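Local coordinates for hypothetical protein TM0723 (Thermotoga maritima, PDB 1VMJ), which is an uncharacterised member of the UPF0047 (YjbQ) family, considered a putative thiamin phosphate synthase, and binds a sodium ion in the crystal, at residues K18-H23 / P35-C40. Numbering follows the deposited sequence. Where two conformers were deposited one is given.
Sequences KELWFH and PLLEEC. With SO4 (sulfate ion), chain E.
Leu20 makes the apolar part of this contact, reaching from strand 14-22 to helix 34-44 with one methyl. Its CD1 lies 4.0 Å from CB of Leu36 and 3.9 Å from CD1 of Leu37, meeting the two neighbouring helix residues at once, each side chain crossing that of Leu20 at a slant. At the far end of the helical turn, the thiol of Cys40 meets the root of Lys18 rather than its amine, with SG 4.0 Å from CB. Helix and strand segments run nearly antiparallel (160°), their axes 10.7 Å apart, and no hydrogen bond joins them: this is helix-on-sheet packing at a strand that is outermost, within this chain, in the five-stranded antiparallel sheet. Strand 142-150 pairs with 14-22 through backbone hydrogen bonds, while the helix lies over the face of the sheet; the buried Leu37 also touches Leu51 and Cys53 of strand 49-55.

Polar groups gather around the strand itself. In one of two Lys18 conformers, CG is anti to the backbone N (chi1 -174°) and two further bends bring NZ to the carbonyl O of Glu19 at 2.7 Å. A sulfate, probably from the crystallisation liquor, accepts a hydrogen bond at O3 from NZ of this Lys18 conformer (2.7 Å) and a second at the same oxygen from Glu19 N (3.1 Å). Trp21 NE1 donates almost straight (169°), in its ring plane, to the anti lone pair of Glu19 OE1; that oxygen also faces Arg143 in a salt bridge.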
loop_
_atom_site.group_PDB
_atom_site.type_symbol
_atom_site.label_atom_id
_atom_site.label_comp_id
_atom_site.label_asym_id
_atom_site.label_seq_id
_atom_site.Cartn_x
_atom_site.Cartn_y
_atom_site.Cartn_z
ATOM N N LYS A 18 5.422 -18.843 5.353
ATOM C CA LYS A 18 4.453 -19.803 4.881
ATOM C C LYS A 18 3.846 -19.276 3.588
ATOM O O LYS A 18 3.436 -18.115 3.510
ATOM C CB LYS A 18 3.344 -19.971 5.933
ATOM C CG LYS A 18 2.309 -21.075 5.628
ATOM C CD LYS A 18 2.884 -22.453 5.932
ATOM C CE LYS A 18 2.104 -23.578 5.287
ATOM N NZ LYS A 18 2.147 -23.479 3.799
ATOM N N GLU A 19 3.734 -20.144 2.587
ATOM C CA GLU A 19 2.919 -19.845 1.410
ATOM C C GLU A 19 1.530 -20.444 1.570
ATOM O O GLU A 19 1.371 -21.596 1.967
ATOM C CB GLU A 19 3.512 -20.385 0.123
ATOM C CG GLU A 19 4.810 -19.745 -0.259
ATOM C CD GLU A 19 5.360 -20.320 -1.550
ATOM O OE1 GLU A 19 4.633 -21.088 -2.245
ATOM O OE2 GLU A 19 6.538 -20.048 -1.862
ATOM N N LEU A 20 0.535 -19.642 1.277
ATOM C CA LEU A 20 -0.856 -20.065 1.280
ATOM C C LEU A 20 -1.294 -20.123 -0.169
ATOM O O LEU A 20 -1.121 -19.169 -0.903
ATOM C CB LEU A 20 -1.705 -19.060 2.077
ATOM C CG LEU A 20 -1.328 -18.904 3.542
ATOM C CD1 LEU A 20 -2.143 -17.753 4.137
ATOM C CD2 LEU A 20 -1.545 -20.177 4.345
ATOM N N TRP A 21 -1.878 -21.235 -0.596
ATOM C CA TRP A 21 -2.245 -21.423 -1.998
ATOM C C TRP A 21 -3.740 -21.365 -2.193
ATOM O O TRP A 21 -4.490 -21.767 -1.307
ATOM C CB TRP A 21 -1.702 -22.738 -2.513
ATOM C CG TRP A 21 -0.182 -22.816 -2.682
ATOM C CD1 TRP A 21 0.761 -21.952 -2.202
ATOM C CD2 TRP A 21 0.529 -23.832 -3.400
ATOM N NE1 TRP A 21 2.014 -22.378 -2.578
ATOM C CE2 TRP A 21 1.896 -23.512 -3.326
ATOM C CE3 TRP A 21 0.141 -24.958 -4.139
ATOM C CZ2 TRP A 21 2.875 -24.297 -3.899
ATOM C CZ3 TRP A 21 1.122 -25.734 -4.707
ATOM C CH2 TRP A 21 2.474 -25.387 -4.604
ATOM N N PHE A 22 -4.141 -20.847 -3.347
ATOM C CA PHE A 22 -5.554 -20.694 -3.712
ATOM C C PHE A 22 -5.743 -21.145 -5.146
ATOM O O PHE A 22 -4.846 -21.062 -5.970
ATOM C CB PHE A 22 -6.007 -19.238 -3.522
ATOM C CG PHE A 22 -5.769 -18.749 -2.152
ATOM C CD1 PHE A 22 -6.692 -18.993 -1.151
ATOM C CD2 PHE A 22 -4.553 -18.161 -1.816
ATOM C CE1 PHE A 22 -6.447 -18.607 0.144
ATOM C CE2 PHE A 22 -4.304 -17.770 -0.533
ATOM C CZ PHE A 22 -5.238 -17.983 0.448
ATOM N N HIS A 23 -6.922 -21.687 -5.419
ATOM C CA HIS A 23 -7.327 -22.018 -6.774
ATOM C C HIS A 23 -8.814 -21.727 -6.825
ATOM O O HIS A 23 -9.635 -22.567 -6.443
ATOM C CB HIS A 23 -7.050 -23.489 -7.093
ATOM C CG HIS A 23 -7.245 -23.858 -8.538
ATOM N ND1 HIS A 23 -8.488 -23.975 -9.122
ATOM C CD2 HIS A 23 -6.346 -24.102 -9.520
ATOM C CE1 HIS A 23 -8.344 -24.299 -10.395
ATOM N NE2 HIS A 23 -7.055 -24.388 -10.663
ATOM N N PRO A 35 -8.191 -16.286 9.560
ATOM C CA PRO A 35 -7.869 -17.432 10.416
ATOM C C PRO A 35 -6.572 -18.163 10.062
ATOM O O PRO A 35 -5.928 -18.749 10.937
ATOM C CB PRO A 35 -9.075 -18.343 10.255
ATOM C CG PRO A 35 -10.170 -17.452 9.754
ATOM C CD PRO A 35 -9.489 -16.445 8.902
ATOM N N LEU A 36 -6.193 -18.143 8.793
ATOM C CA LEU A 36 -4.947 -18.766 8.364
ATOM C C LEU A 36 -3.761 -17.986 8.929
ATOM O O LEU A 36 -2.829 -18.573 9.488
ATOM C CB LEU A 36 -4.892 -18.836 6.834
ATOM C CG LEU A 36 -6.038 -19.608 6.161
ATOM C CD1 LEU A 36 -5.865 -19.515 4.662
ATOM C CD2 LEU A 36 -6.122 -21.018 6.600
ATOM N N LEU A 37 -3.805 -16.661 8.804
ATOM C CA LEU A 37 -2.786 -15.792 9.383
ATOM C C LEU A 37 -2.668 -15.944 10.909
ATOM O O LEU A 37 -1.573 -15.981 11.465
ATOM C CB LEU A 37 -3.015 -14.334 8.968
ATOM C CG LEU A 37 -2.350 -13.929 7.654
ATOM C CD1 LEU A 37 -2.814 -14.713 6.490
ATOM C CD2 LEU A 37 -2.623 -12.446 7.437
ATOM N N GLU A 38 -3.801 -16.090 11.580
ATOM C CA GLU A 38 -3.797 -16.333 13.020
ATOM C C GLU A 38 -2.996 -17.602 13.353
ATOM O O GLU A 38 -2.215 -17.618 14.319
ATOM C CB GLU A 38 -5.236 -16.455 13.521
ATOM C CG GLU A 38 -5.958 -15.116 13.515
ATOM C CD GLU A 38 -7.425 -15.202 13.915
ATOM O OE1 GLU A 38 -8.083 -16.228 13.646
ATOM O OE2 GLU A 38 -7.922 -14.210 14.477
ATOM N N GLU A 39 -3.180 -18.646 12.544
ATOM C CA GLU A 39 -2.456 -19.900 12.774
ATOM C C GLU A 39 -0.949 -19.751 12.456
ATOM O O GLU A 39 -0.116 -20.289 13.157
ATOM C CB GLU A 39 -3.082 -21.040 11.969
ATOM C CG GLU A 39 -2.395 -22.369 12.108
ATOM C CD GLU A 39 -2.478 -22.958 13.489
ATOM O OE1 GLU A 39 -3.156 -22.400 14.385
ATOM O OE2 GLU A 39 -1.841 -24.007 13.671
ATOM N N CYS A 40 -0.604 -18.987 11.422
ATOM C CA CYS A 40 0.808 -18.638 11.163
ATOM C C CYS A 40 1.437 -17.960 12.355
ATOM O O CYS A 40 2.538 -18.316 12.802
ATOM C CB CYS A 40 0.947 -17.708 9.962
ATOM S SG CYS A 40 0.511 -18.426 8.352
HETATM S S SO4 E . 5.404 -24.226 3.337
HETATM O O1 SO4 E . 6.189 -23.760 4.477
HETATM O O2 SO4 E . 6.304 -24.658 2.268
HETATM O O3 SO4 E . 4.598 -23.079 2.854
HETATM O O4 SO4 E . 4.586 -25.379 3.764
#